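Local coordinates for aminotransferase, class V family protein (PDB 5F8V) that probably catalyses the pyridoxal-phosphate-dependent exchange of an amino group between O-phospho-L-serine and 2-oxoglutarate, a step of serine biosynthesis, at residues A[139-144]-A[168-172]; A[161-165]-A[297-303]; A[182-186]-A[267-271]. All blocks are in the same frame, centred on the assembly; numbering follows the deposited sequence.

Contact 1 (A[139-144]-A[168-172]); sequences RDTWKL and PDVPA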
# COMPACT_ATOMS: atom_id res chain seq x y z
N ARG A 139 19.72 -30.77 1.88
CA ARG A 139 19.97 -30.34 0.49
C ARG A 139 19.94 -31.48 -0.53
O ARG A 139 19.37 -31.33 -1.61
CB ARG A 139 21.32 -29.59 0.42
CG ARG A 139 21.78 -29.15 -0.96
CD ARG A 139 20.77 -28.23 -1.63
NE ARG A 139 21.13 -27.87 -3.00
CZ ARG A 139 20.89 -28.61 -4.09
NH1 ARG A 139 20.28 -29.81 -4.01
NH2 ARG A 139 21.27 -28.16 -5.28
N ASP A 140 20.50 -32.63 -0.16
CA ASP A 140 20.63 -33.77 -1.07
C ASP A 140 19.31 -34.50 -1.36
O ASP A 140 19.29 -35.36 -2.25
CB ASP A 140 21.67 -34.77 -0.54
CG ASP A 140 23.05 -34.14 -0.34
OD1 ASP A 140 23.53 -33.41 -1.23
OD2 ASP A 140 23.67 -34.38 0.72
N THR A 141 18.23 -34.20 -0.64
CA THR A 141 16.90 -34.75 -0.92
C THR A 141 16.06 -33.87 -1.84
O THR A 141 14.99 -34.28 -2.29
CB THR A 141 16.07 -34.95 0.37
OG1 THR A 141 15.83 -33.68 0.99
CG2 THR A 141 16.80 -35.86 1.34
N TRP A 142 16.54 -32.65 -2.10
CA TRP A 142 15.83 -31.69 -2.94
C TRP A 142 15.76 -32.22 -4.38
O TRP A 142 16.78 -32.67 -4.92
CB TRP A 142 16.55 -30.33 -2.94
CG TRP A 142 16.59 -29.63 -1.59
CD1 TRP A 142 16.17 -30.12 -0.38
CD2 TRP A 142 17.13 -28.33 -1.33
NE1 TRP A 142 16.41 -29.20 0.61
CE2 TRP A 142 17.00 -28.09 0.06
CE3 TRP A 142 17.70 -27.33 -2.13
CZ2 TRP A 142 17.42 -26.91 0.66
CZ3 TRP A 142 18.13 -26.15 -1.53
CH2 TRP A 142 17.99 -25.95 -0.14
N LYS A 143 14.57 -32.17 -4.96
CA LYS A 143 14.33 -32.56 -6.35
C LYS A 143 14.08 -31.30 -7.17
O LYS A 143 12.98 -30.75 -7.15
CB LYS A 143 13.14 -33.54 -6.44
CG LYS A 143 13.52 -35.02 -6.40
CD LYS A 143 14.32 -35.39 -5.17
CE LYS A 143 14.79 -36.84 -5.21
NZ LYS A 143 15.73 -37.14 -4.09
N LEU A 144 15.11 -30.84 -7.86
CA LEU A 144 15.04 -29.62 -8.67
C LEU A 144 14.52 -29.93 -10.07
O LEU A 144 14.65 -31.05 -10.56
CB LEU A 144 16.41 -28.93 -8.75
CG LEU A 144 17.20 -28.74 -7.45
CD1 LEU A 144 18.40 -27.83 -7.72
CD2 LEU A 144 16.35 -28.20 -6.31
N PRO A 168 20.97 -21.00 -0.07
CA PRO A 168 21.15 -22.31 -0.69
C PRO A 168 22.04 -22.26 -1.95
O PRO A 168 22.17 -21.20 -2.57
CB PRO A 168 19.73 -22.72 -1.08
CG PRO A 168 18.83 -21.91 -0.23
CD PRO A 168 19.55 -20.61 -0.02
N ASP A 169 22.64 -23.40 -2.27
CA ASP A 169 23.41 -23.59 -3.49
C ASP A 169 22.57 -24.38 -4.49
O ASP A 169 22.38 -25.58 -4.33
CB ASP A 169 24.71 -24.33 -3.16
CG ASP A 169 25.66 -24.43 -4.34
OD1 ASP A 169 25.57 -23.60 -5.27
OD2 ASP A 169 26.51 -25.35 -4.33
N VAL A 170 22.04 -23.68 -5.49
CA VAL A 170 21.23 -24.30 -6.54
C VAL A 170 21.52 -23.62 -7.88
O VAL A 170 21.98 -22.47 -7.91
CB VAL A 170 19.71 -24.22 -6.25
CG1 VAL A 170 19.36 -25.02 -5.00
CG2 VAL A 170 19.23 -22.78 -6.13
N PRO A 171 21.27 -24.33 -9.00
CA PRO A 171 21.58 -23.72 -10.30
C PRO A 171 20.77 -22.46 -10.60
O PRO A 171 21.36 -21.43 -10.94
CB PRO A 171 21.27 -24.84 -11.30
CG PRO A 171 21.46 -26.10 -10.51
CD PRO A 171 20.90 -25.75 -9.16
N ALA A 172 19.45 -22.52 -10.45
CA ALA A 172 18.59 -21.39 -10.81
C ALA A 172 18.81 -20.19 -9.88
O ALA A 172 19.26 -20.36 -8.74
CB ALA A 172 17.12 -21.81 -10.82
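Arg139 reaches across to the backbone of Asp169 and grips one carbonyl oxygen with two nitrogens. Arg139 NE lies 2.9 Å from Asp169 O and its NH2 lies 3.0 Å from that atom. The oxygen sits in the guanidinium plane, at the NE-NH2 edge. The chain of Arg139 bends at CG (chi2 58°), and the twin bond fixes the rotation of the guanidinium group. The Asp169 carboxylate takes no part in this grip; it has a weak, long ion pair with Lys192. The bend also lays Arg139 CD over one face of the Trp142 ring, offset toward its rim. Trp142 meets the other segment by its edge, in plane. Trp142 CH2 is 3.8 Å from Pro168 CB, and Trp142 CZ3 is 3.9 Å from Val170 CG1. The indole NE1 is held by Pro137 O. Leu144 adds its CD1 branch, which rests 3.6 Å from Pro171 CD and also touches Val170 CG1. That valine methyl is thus shared by Arg139, Trp142 and Leu144. Phe151 of strand 148-154 meets Trp142, Leu144 and Val170 as well. The contact joins two loops beside the central mixed sheet of the class V aminotransferase fold, one leading into strand 148-154 and one into strand 174-177.

Contact 2 (A[161-165]-A[297-303]); sequences GIEFQ and PEWRSRM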
# COMPACT_ATOMS: atom_id res chain seq x y z
N GLY A 161 9.80 -20.39 13.10
CA GLY A 161 11.11 -20.01 13.63
C GLY A 161 12.28 -20.76 13.00
O GLY A 161 13.23 -21.12 13.69
N ILE A 162 12.19 -20.99 11.69
CA ILE A 162 13.25 -21.66 10.89
C ILE A 162 13.91 -20.62 9.97
O ILE A 162 13.25 -20.03 9.14
CB ILE A 162 12.66 -22.82 10.06
CG1 ILE A 162 12.04 -23.86 11.00
CG2 ILE A 162 13.75 -23.48 9.20
CD1 ILE A 162 11.44 -25.07 10.33
N GLU A 163 15.22 -20.41 10.14
CA GLU A 163 15.98 -19.40 9.40
C GLU A 163 17.21 -20.03 8.78
O GLU A 163 17.87 -20.86 9.40
CB GLU A 163 16.43 -18.25 10.32
CG GLU A 163 17.01 -17.03 9.59
CD GLU A 163 17.27 -15.84 10.52
OE1 GLU A 163 17.74 -16.05 11.65
OE2 GLU A 163 17.01 -14.69 10.11
N PHE A 164 17.52 -19.62 7.55
CA PHE A 164 18.71 -20.08 6.86
C PHE A 164 19.88 -19.26 7.34
O PHE A 164 19.76 -18.04 7.45
CB PHE A 164 18.58 -19.88 5.35
CG PHE A 164 17.69 -20.88 4.69
CD1 PHE A 164 18.23 -21.91 3.92
CD2 PHE A 164 16.31 -20.79 4.81
CE1 PHE A 164 17.41 -22.83 3.29
CE2 PHE A 164 15.49 -21.71 4.19
CZ PHE A 164 16.04 -22.73 3.42
N GLN A 165 21.00 -19.91 7.62
CA GLN A 165 22.23 -19.19 7.99
C GLN A 165 22.97 -18.63 6.76
O GLN A 165 23.62 -17.59 6.85
CB GLN A 165 23.16 -20.09 8.82
CG GLN A 165 22.51 -20.54 10.12
CD GLN A 165 23.50 -21.13 11.11
OE1 GLN A 165 24.44 -21.83 10.73
NE2 GLN A 165 23.29 -20.85 12.40
N PRO A 297 19.51 -26.23 16.35
CA PRO A 297 20.24 -24.96 16.57
C PRO A 297 20.75 -24.29 15.29
O PRO A 297 20.73 -23.06 15.20
CB PRO A 297 21.41 -25.37 17.49
CG PRO A 297 21.53 -26.86 17.34
CD PRO A 297 20.14 -27.35 17.08
N GLU A 298 21.17 -25.09 14.32
CA GLU A 298 21.61 -24.57 13.02
C GLU A 298 20.50 -23.90 12.19
O GLU A 298 20.80 -23.12 11.28
CB GLU A 298 22.32 -25.67 12.21
CG GLU A 298 21.44 -26.80 11.69
CD GLU A 298 21.43 -28.05 12.56
OE1 GLU A 298 21.22 -29.14 11.98
OE2 GLU A 298 21.63 -27.96 13.81
N TRP A 299 19.23 -24.20 12.49
CA TRP A 299 18.07 -23.58 11.81
C TRP A 299 17.24 -22.60 12.68
O TRP A 299 16.22 -22.08 12.22
CB TRP A 299 17.15 -24.68 11.28
CG TRP A 299 17.83 -25.62 10.34
CD1 TRP A 299 18.06 -26.96 10.54
CD2 TRP A 299 18.35 -25.31 9.05
NE1 TRP A 299 18.70 -27.49 9.45
CE2 TRP A 299 18.89 -26.51 8.52
CE3 TRP A 299 18.43 -24.14 8.29
CZ2 TRP A 299 19.50 -26.56 7.26
CZ3 TRP A 299 19.03 -24.19 7.02
CH2 TRP A 299 19.56 -25.40 6.52
N ARG A 300 17.67 -22.33 13.91
CA ARG A 300 16.90 -21.46 14.81
C ARG A 300 16.93 -20.00 14.37
O ARG A 300 18.00 -19.42 14.18
CB ARG A 300 17.37 -21.59 16.26
CG ARG A 300 16.76 -22.78 16.97
CD ARG A 300 17.25 -22.90 18.41
NE ARG A 300 16.37 -23.76 19.21
CZ ARG A 300 16.59 -24.08 20.48
NH1 ARG A 300 17.66 -23.65 21.13
NH2 ARG A 300 15.72 -24.86 21.12
N SER A 301 15.74 -19.42 14.23
CA SER A 301 15.59 -18.02 13.87
C SER A 301 16.09 -17.09 14.97
O SER A 301 15.88 -17.36 16.16
CB SER A 301 14.12 -17.72 13.56
OG SER A 301 13.89 -16.36 13.28
N ARG A 302 16.76 -16.01 14.56
CA ARG A 302 17.11 -14.93 15.47
C ARG A 302 15.92 -14.00 15.69
O ARG A 302 15.92 -13.26 16.66
CB ARG A 302 18.27 -14.09 14.92
CG ARG A 302 19.58 -14.85 14.68
CD ARG A 302 20.50 -14.13 13.69
NE ARG A 302 19.76 -13.83 12.46
CZ ARG A 302 19.50 -12.62 11.96
NH1 ARG A 302 20.00 -11.51 12.51
NH2 ARG A 302 18.76 -12.52 10.86
N MET A 303 14.95 -14.02 14.78
CA MET A 303 13.86 -13.03 14.73
C MET A 303 12.57 -13.52 15.38
O MET A 303 11.84 -12.72 15.97
CB MET A 303 13.56 -12.66 13.28
CG MET A 303 14.71 -12.04 12.49
SD MET A 303 15.09 -10.33 12.97
CE MET A 303 16.40 -10.64 14.13
O HOH W 1 19.62 -20.17 11.74
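Segments 161-165 and 297-303 meet through a single beta bridge, Ile162 with Arg300, closed by the bonds Ser301 N to Gly161 O (3.1 Å) and Glu163 N to Trp299 O (2.8 Å). Trp299 O also receives a CA-H...O contact from Ile162. Water 1 bonds to both Glu163 O and Arg300 O.

Glu163 and Trp299 carry much of the side-chain contact. CG of Glu163 stands anti to the backbone N (chi1 -169°) and the chain runs on extended, which brings the carboxylate to Arg302. Arg302 answers side-on with two nitrogens, one for each oxygen. Arg302 NE is 3.1 Å from Glu163 OE1, and Arg302 NH2 is 2.9 Å from Glu163 OE2. The two flat groups are only 16° from parallel. Glu163 OE1 takes a further bond from Arg302 N, which approaches from the opposite face of the carboxylate to NE. Asn181 also binds Glu163 OE2. Ser184 OG shares Arg302 NH2, and Asp271 pairs with Arg302 NH1. Arg302 and Asn181 should together favour the charged form of Glu163.

At the other end Trp299 turns its edge to the face of Phe164. The centroid of the six-membered ring of Trp299 is 5.5 Å from that of the Phe164 ring, and the planes stand at 76°. This is a T-shaped pair. Gln165 CG comes 3.3 Å from Glu298 O. Ser301 OG accepts from Met303 N, forming an ST turn, and is also bonded to Asn156. Gly161 and Ile162 form a G1 beta bulge against strand 156-157. The contact therefore pins the bulged hairpin of strands 156-157 and 162-163 to the loop that leads from helix 267-286 into strand 304-307.

Contact 3 (A[182-186]-A[267-271]); sequences FLSRP and LAAMD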
# COMPACT_ATOMS: atom_id res chain seq x y z
N PHE A 182 14.63 -8.90 6.93
CA PHE A 182 15.25 -7.92 6.05
C PHE A 182 15.91 -6.86 6.89
O PHE A 182 15.27 -6.29 7.78
CB PHE A 182 14.22 -7.26 5.14
CG PHE A 182 14.81 -6.48 4.00
CD1 PHE A 182 14.53 -5.13 3.84
CD2 PHE A 182 15.61 -7.11 3.06
CE1 PHE A 182 15.06 -4.41 2.77
CE2 PHE A 182 16.15 -6.41 2.00
CZ PHE A 182 15.87 -5.06 1.85
N LEU A 183 17.19 -6.59 6.61
CA LEU A 183 18.02 -5.61 7.34
C LEU A 183 18.28 -6.01 8.81
O LEU A 183 18.57 -5.15 9.65
CB LEU A 183 17.44 -4.19 7.23
CG LEU A 183 17.15 -3.72 5.80
CD1 LEU A 183 16.22 -2.52 5.82
CD2 LEU A 183 18.44 -3.39 5.06
N SER A 184 18.20 -7.31 9.10
CA SER A 184 18.59 -7.85 10.40
C SER A 184 20.02 -8.36 10.34
O SER A 184 20.58 -8.71 11.38
CB SER A 184 17.64 -8.97 10.82
OG SER A 184 17.87 -10.15 10.07
N ARG A 185 20.60 -8.42 9.14
CA ARG A 185 21.98 -8.86 8.93
C ARG A 185 22.47 -8.51 7.52
O ARG A 185 21.66 -8.20 6.63
CB ARG A 185 22.10 -10.36 9.16
CG ARG A 185 21.13 -11.19 8.34
CD ARG A 185 21.34 -12.66 8.61
NE ARG A 185 20.50 -13.50 7.77
CZ ARG A 185 20.25 -14.80 8.00
NH1 ARG A 185 20.78 -15.43 9.05
NH2 ARG A 185 19.46 -15.47 7.17
N PRO A 186 23.80 -8.58 7.28
CA PRO A 186 24.29 -8.34 5.92
C PRO A 186 23.86 -9.41 4.93
O PRO A 186 23.57 -10.54 5.33
CB PRO A 186 25.82 -8.36 6.09
CG PRO A 186 26.06 -8.12 7.54
CD PRO A 186 24.91 -8.81 8.22
N LEU A 267 24.40 -3.18 9.40
CA LEU A 267 23.72 -4.49 9.39
C LEU A 267 24.46 -5.58 10.14
O LEU A 267 23.83 -6.50 10.67
CB LEU A 267 23.45 -4.95 7.95
CG LEU A 267 22.59 -3.98 7.12
CD1 LEU A 267 22.32 -4.59 5.76
CD2 LEU A 267 21.28 -3.62 7.80
N ALA A 268 25.80 -5.49 10.17
CA ALA A 268 26.62 -6.42 10.94
C ALA A 268 26.41 -6.20 12.45
O ALA A 268 26.37 -7.17 13.22
CB ALA A 268 28.10 -6.27 10.57
N ALA A 269 26.25 -4.95 12.85
CA ALA A 269 25.88 -4.62 14.23
C ALA A 269 24.48 -5.13 14.59
O ALA A 269 24.27 -5.58 15.71
CB ALA A 269 25.97 -3.12 14.47
N MET A 270 23.53 -5.03 13.65
CA MET A 270 22.18 -5.57 13.86
C MET A 270 22.24 -7.08 14.08
O MET A 270 21.60 -7.62 14.98
CB MET A 270 21.23 -5.28 12.68
CG MET A 270 20.77 -3.84 12.44
SD MET A 270 20.12 -2.81 13.80
CE MET A 270 19.43 -3.97 14.98
N ASP A 271 23.02 -7.76 13.24
CA ASP A 271 23.19 -9.20 13.35
C ASP A 271 23.73 -9.60 14.73
O ASP A 271 23.23 -10.54 15.33
CB ASP A 271 24.10 -9.72 12.24
CG ASP A 271 24.15 -11.22 12.18
OD1 ASP A 271 23.10 -11.88 12.33
OD2 ASP A 271 25.26 -11.76 11.97
O HOH W 2 22.85 -14.32 11.01
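Leu267 packs its side chain against the turn at Leu183 and Arg185, and this is the tight part of the contact. Leu267 CD2 lies 3.6 Å from Leu183 O and 3.9 Å from Leu183 CB. The CD1 branch reaches toward Arg185 O. CG of Leu267 is anti to its own carbonyl carbon (chi1 -59°), which turns it toward the 183-185 loop, and from there the methyls reach Leu183 and Arg185. Met270 comes in beside it, with CB 3.7 Å from Ser184 O and CG near Leu183 O; its chain then bends away. Arg185 CA gives a CA-H...O contact to Leu267 O at 3.5 Å. That oxygen also accepts from Asp271 N within the helix. No direct hydrogen bond crosses between the segments.

Pro186 is the exposed edge of the contact, packed on Leu267 and Ala268, with Pro186 CG 4.1 Å from Ala268 CB. The looser side holds the charged ends. Asp271 lies against Arg185 CB, but the charged groups do not meet: Arg185 NH1 is 5.4 Å from Asp271 OD1. Water 2 bridges them. It accepts from Arg185 NH1, in the guanidinium plane, and donates to Asp271 OD1 at 2.8 Å. Both ends have stronger partners outside the two segments. Arg185 NH2 binds Phe164 O and Asp155, while Asp271 has Arg302 and Lys275.

The turn follows strand 174-177 and meets the first turn of helix 267-286. Leu183 and Leu267 also touch Ile261 of helix 248-263 and Leu63 of helix 46-63, so three helices gather around this apolar end.

From the N terminus, the chain passes residues 139-144, strand 148-154 and the hairpin at 161-165 before contact 1 closes a short loop at 168-172. Contact 2 opens inside that loop and closes only at 297-303, so the two cross. Contact 3 opens at 182-186, after contact 1 has closed, and ends at 267-271, nested within the long loop of contact 2. Contacts 2 and 3 touch directly: Phe164 with Arg185, and Arg302 with Ser184. Contact 1 lies apart, its centre about 19 Å from that of contact 2. Contact 1 joins two loops beside the central sheet; contacts 2 and 3 tie the hairpin and the 182-186 loop to helix 267-286 and the segment after it.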